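Local coordinates for 1H-3-hydroxy-4-oxoquinoline 2,4-dioxygenase (Pseudomonas putida, PDB 3IBT), which catalyses the cofactor-independent oxidative ring cleavage of 3-hydroxy-1H-quinolin-4-one by dioxygen, giving N-formylanthranilate and carbon monoxide in oxoquinoline degradation, at residues Asp120-Pro125 against Ser213-Gln218; Gly97-Ile102 against Leu196-Ser201. All blocks are in the same frame, centred on the assembly; numbering follows the deposited sequence.

Contact 1 of 2, residues Asp120-Pro125 against Ser213-Gln218; sequences DWLLQP and SQPLSQ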
# COMPACT_ATOMS: atom_id res chain seq x y z
N ASP A 120 -7.04 0.47 -2.27
CA ASP A 120 -7.70 -0.16 -1.15
C ASP A 120 -7.20 0.31 0.19
O ASP A 120 -6.89 -0.50 1.07
CB ASP A 120 -7.69 -1.68 -1.23
CG ASP A 120 -9.08 -2.25 -0.98
OD1 ASP A 120 -9.68 -2.76 -1.95
OD2 ASP A 120 -9.63 -2.11 0.16
N TRP A 121 -7.15 1.64 0.31
CA TRP A 121 -6.88 2.37 1.53
C TRP A 121 -8.22 2.83 2.09
O TRP A 121 -8.98 3.53 1.39
CB TRP A 121 -6.18 3.63 1.10
CG TRP A 121 -5.44 4.31 2.16
CD1 TRP A 121 -5.10 3.81 3.37
CD2 TRP A 121 -4.87 5.60 2.08
NE1 TRP A 121 -4.37 4.72 4.05
CE2 TRP A 121 -4.20 5.83 3.28
CE3 TRP A 121 -4.87 6.61 1.10
CZ2 TRP A 121 -3.51 7.02 3.54
CZ3 TRP A 121 -4.17 7.80 1.35
CH2 TRP A 121 -3.49 7.99 2.57
N LEU A 122 -8.50 2.45 3.34
CA LEU A 122 -9.77 2.75 3.98
C LEU A 122 -9.85 4.24 4.33
O LEU A 122 -9.23 4.72 5.28
CB LEU A 122 -9.96 1.86 5.21
CG LEU A 122 -11.20 2.01 6.08
CD1 LEU A 122 -12.49 1.53 5.41
CD2 LEU A 122 -10.96 1.28 7.39
N LEU A 123 -10.63 4.95 3.53
CA LEU A 123 -10.58 6.40 3.57
C LEU A 123 -11.16 6.98 4.86
O LEU A 123 -10.87 8.14 5.22
CB LEU A 123 -11.27 6.99 2.37
CG LEU A 123 -10.59 6.61 1.08
CD1 LEU A 123 -11.44 7.10 -0.06
CD2 LEU A 123 -9.18 7.14 0.95
N GLN A 124 -11.91 6.16 5.60
CA GLN A 124 -12.54 6.67 6.78
C GLN A 124 -12.65 5.54 7.81
O GLN A 124 -13.20 4.48 7.50
CB GLN A 124 -13.89 7.14 6.32
CG GLN A 124 -14.48 8.14 7.22
CD GLN A 124 -15.11 9.27 6.42
OE1 GLN A 124 -14.37 10.13 5.89
NE2 GLN A 124 -16.46 9.30 6.35
N PRO A 125 -12.15 5.75 9.05
CA PRO A 125 -12.16 4.63 10.00
C PRO A 125 -13.57 4.41 10.49
O PRO A 125 -14.39 5.29 10.29
CB PRO A 125 -11.28 5.13 11.17
CG PRO A 125 -11.35 6.61 11.11
CD PRO A 125 -11.61 6.98 9.66
N SER A 213 -11.74 -2.11 -4.09
CA SER A 213 -12.97 -2.92 -4.15
C SER A 213 -13.72 -2.93 -2.82
O SER A 213 -14.94 -2.97 -2.76
CB SER A 213 -12.61 -4.34 -4.55
OG SER A 213 -11.77 -4.34 -5.69
N GLN A 214 -12.95 -2.86 -1.74
CA GLN A 214 -13.48 -2.98 -0.38
C GLN A 214 -13.33 -1.65 0.38
O GLN A 214 -12.46 -0.82 0.05
CB GLN A 214 -12.68 -4.10 0.32
CG GLN A 214 -13.61 -4.93 1.09
CD GLN A 214 -12.94 -6.03 1.83
OE1 GLN A 214 -12.85 -7.15 1.33
NE2 GLN A 214 -12.53 -5.75 3.08
N PRO A 215 -14.13 -1.40 1.42
CA PRO A 215 -15.22 -2.09 2.03
C PRO A 215 -16.46 -2.12 1.11
O PRO A 215 -16.67 -1.23 0.26
CB PRO A 215 -15.46 -1.28 3.28
CG PRO A 215 -14.87 0.03 3.01
CD PRO A 215 -13.80 -0.15 2.11
N LEU A 216 -17.24 -3.19 1.27
CA LEU A 216 -18.29 -3.48 0.37
C LEU A 216 -19.43 -2.70 0.89
O LEU A 216 -20.31 -3.24 1.55
CB LEU A 216 -18.59 -4.98 0.36
CG LEU A 216 -17.35 -5.81 0.02
CD1 LEU A 216 -17.61 -7.27 0.09
CD2 LEU A 216 -16.97 -5.47 -1.38
N SER A 217 -19.40 -1.40 0.62
CA SER A 217 -20.41 -0.49 1.12
C SER A 217 -20.84 0.48 0.06
O SER A 217 -20.04 1.28 -0.44
CB SER A 217 -19.86 0.27 2.33
OG SER A 217 -20.66 1.39 2.67
N GLN A 218 -22.11 0.44 -0.28
CA GLN A 218 -22.62 1.44 -1.20
C GLN A 218 -22.44 2.86 -0.66
O GLN A 218 -22.03 3.74 -1.42
CB GLN A 218 -24.05 1.16 -1.68
CG GLN A 218 -24.57 2.21 -2.69
CD GLN A 218 -23.68 2.42 -3.97
OE1 GLN A 218 -22.84 1.57 -4.34
NE2 GLN A 218 -23.90 3.54 -4.67
O HOH W 1 -10.93 1.22 0.85
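OD1 of D120 accepts two backbone N-H groups from the facing loop. S213 N lies 3.0 Å from D120 OD1 and comes from above the carboxylate plane, 37° out of it. Q214 N meets the same D120 OD1 at 3.3 Å on its syn side, closer to the plane, with an N-H...O angle of 170°. Both donors come from the same face of the carboxylate. The two N-H groups are therefore likely to hold the carboxylate in place beside H244. OD2 makes a weak hydrogen bond with ND1 of H244. The two loops follow the neighbouring parallel strands 115-119 and 207-212 of an alpha/beta-hydrolase fold. Such loops, at the C-terminal ends of the strands, carry the active-site residues in this fold. By similarity, D120 raises the basicity of H244, the proton donor/acceptor. With an alanine in place of D120, the N-H groups of S213 and Q214 are likely to lose their shared acceptor and H244 ND1 its carboxylate partner. Two residues further along, CD1 of L122 meets CG and CD of P215, 3.7 Å from P215 CG. L122 CG is anti to the backbone N (chi1 178°), and its chi2 swings CD1 over to the proline. The peptide bond before P215 is cis. Y220 of helix 218-230 touches both L122 and P215. A water lies between the loops, 2.7 Å from Q214 O and within weak hydrogen-bonding reach of W121 O; it may not serve both at once.

Contact 2 of 2, residues Gly97-Ile102 against Leu196-Ser201; sequences GCWVNI and LDRMDS. Unlike the reference sequence in segment 196-201: D200 (reference Glu).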
# COMPACT_ATOMS: atom_id res chain seq x y z
N GLY A 97 0.24 1.08 3.24
CA GLY A 97 1.42 1.55 2.50
C GLY A 97 1.18 2.97 1.99
O GLY A 97 2.11 3.72 1.78
N CYS A 98 -0.07 3.35 1.82
CA CYS A 98 -0.40 4.66 1.31
C CYS A 98 0.03 5.83 2.19
O CYS A 98 0.55 6.84 1.66
CB CYS A 98 -1.89 4.71 1.08
SG CYS A 98 -2.42 3.31 0.00
N TRP A 99 -0.19 5.73 3.51
CA TRP A 99 0.41 6.65 4.46
C TRP A 99 1.89 6.95 4.06
O TRP A 99 2.29 8.12 4.06
CB TRP A 99 0.40 6.10 5.90
CG TRP A 99 -0.91 5.80 6.45
CD1 TRP A 99 -1.47 4.56 6.60
CD2 TRP A 99 -1.86 6.75 6.94
NE1 TRP A 99 -2.73 4.69 7.13
CE2 TRP A 99 -3.01 6.02 7.34
CE3 TRP A 99 -1.89 8.15 7.03
CZ2 TRP A 99 -4.16 6.64 7.85
CZ3 TRP A 99 -3.04 8.78 7.54
CH2 TRP A 99 -4.16 8.02 7.94
N VAL A 100 2.68 5.92 3.75
CA VAL A 100 4.07 6.12 3.25
C VAL A 100 4.12 6.88 1.89
O VAL A 100 4.83 7.87 1.74
CB VAL A 100 4.83 4.75 3.14
CG1 VAL A 100 6.25 4.93 2.64
CG2 VAL A 100 4.79 3.98 4.48
N ASN A 101 3.35 6.40 0.93
CA ASN A 101 3.17 7.06 -0.36
C ASN A 101 2.92 8.58 -0.23
O ASN A 101 3.69 9.39 -0.78
CB ASN A 101 1.99 6.38 -1.07
CG ASN A 101 1.86 6.80 -2.51
OD1 ASN A 101 2.38 7.85 -2.93
ND2 ASN A 101 1.13 5.99 -3.29
N ILE A 102 1.88 8.96 0.51
CA ILE A 102 1.56 10.36 0.66
C ILE A 102 2.65 11.15 1.38
O ILE A 102 2.88 12.33 1.09
CB ILE A 102 0.19 10.55 1.30
CG1 ILE A 102 -0.83 9.91 0.38
CG2 ILE A 102 -0.19 12.01 1.42
CD1 ILE A 102 -0.81 10.47 -1.01
N LEU A 196 -8.54 10.76 4.11
CA LEU A 196 -9.06 11.97 3.46
C LEU A 196 -8.52 13.30 4.03
O LEU A 196 -8.24 14.23 3.26
CB LEU A 196 -10.58 11.99 3.49
CG LEU A 196 -11.18 10.96 2.54
CD1 LEU A 196 -12.56 10.59 3.11
CD2 LEU A 196 -11.23 11.49 1.07
N ASP A 197 -8.41 13.39 5.36
CA ASP A 197 -7.85 14.57 6.00
C ASP A 197 -6.38 14.67 5.74
O ASP A 197 -5.87 15.74 5.44
CB ASP A 197 -8.06 14.51 7.51
CG ASP A 197 -9.52 14.66 7.91
OD1 ASP A 197 -10.39 14.58 7.03
OD2 ASP A 197 -9.80 14.87 9.11
N ARG A 198 -5.68 13.55 5.87
CA ARG A 198 -4.27 13.54 5.48
C ARG A 198 -4.06 14.27 4.14
O ARG A 198 -3.32 15.26 4.08
CB ARG A 198 -3.77 12.09 5.41
CG ARG A 198 -2.39 11.90 4.90
CD ARG A 198 -1.47 12.83 5.59
NE ARG A 198 -0.07 12.48 5.41
CZ ARG A 198 0.86 13.38 5.12
NH1 ARG A 198 2.13 13.03 4.99
NH2 ARG A 198 0.50 14.65 4.96
N MSE A 199 -4.77 13.81 3.11
CA MSE A 199 -4.61 14.26 1.73
C MSE A 199 -5.03 15.70 1.58
O MSE A 199 -4.32 16.52 0.96
CB MSE A 199 -5.39 13.35 0.76
CG MSE A 199 -4.79 11.94 0.59
SE MSE A 199 -5.70 10.63 -0.64
CE MSE A 199 -7.38 10.25 0.37
N ASP A 200 -6.15 16.03 2.19
CA ASP A 200 -6.67 17.37 2.15
C ASP A 200 -5.69 18.40 2.78
O ASP A 200 -5.81 19.60 2.56
CB ASP A 200 -8.05 17.35 2.83
CG ASP A 200 -9.05 18.37 2.22
OD1 ASP A 200 -8.63 19.22 1.37
OD2 ASP A 200 -10.27 18.32 2.60
N SER A 201 -4.68 17.93 3.51
CA SER A 201 -3.80 18.85 4.21
C SER A 201 -2.44 18.95 3.58
O SER A 201 -1.54 19.59 4.14
CB SER A 201 -3.66 18.44 5.67
OG SER A 201 -2.75 17.37 5.77
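The side chain of R198 lies between W99 and I102, and M199 meets I102 beside it. This joins two helices of the alpha/beta-hydrolase fold, 97-107 and 195-200. Their short segments run nearly parallel, 8° apart, with axes 11.1 Å from each other. That spacing is bridged by long side chains. CG2 of I102 sits over the centre of one face of the R198 guanidinium, 4.0 Å from R198 NE. The I102 chi1 of -61° places CG1 beside the backbone N and sends CG2 out over the guanidinium. The aliphatic part of R198 packs against the indole: R198 CB is 4.0 Å from W99 CZ3, approaching obliquely. The planes of the W99 ring and the guanidinium are tilted by only 19°. I102 CG1 makes a looser contact with CG of selenomethionine M199 at 4.5 Å. Further out, E106 forms a salt bridge with R198 NH1, and W192 makes a cation-pi contact with the guanidinium. The buried charge of R198 therefore has a partner on helix 97-107 itself. W99 also meets W121 and Y189 edge-to-face, which sets the indole in an aromatic cluster. It comes about 6 Å (nearest side-chain atoms) from W30, a probable substrate-binding residue. R198 O accepts from both the backbone N and the side chain of S201, with S201 OG at 2.8 Å from R198 O.

How the contacts relate
Both contacts are buried, but their chemistry differs. Contact 1 joins two loops that follow neighbouring strands, and polar bonds to a carboxylate beside the active-site histidine hold it. Contact 2 joins two helices through aliphatic, aromatic and guanidinium surfaces, and its one buried charge is paired outside the two segments. Contact 2 lies nearer the centre of the chain. The two meet through 120-125: W121 packs on C98, and L123 CD2 packs on CE of M199 at 3.6 Å. The segments of the two contacts alternate along the chain. Loop 120-125 reaches helix 97-107, helix 195-200 and loop 213-218.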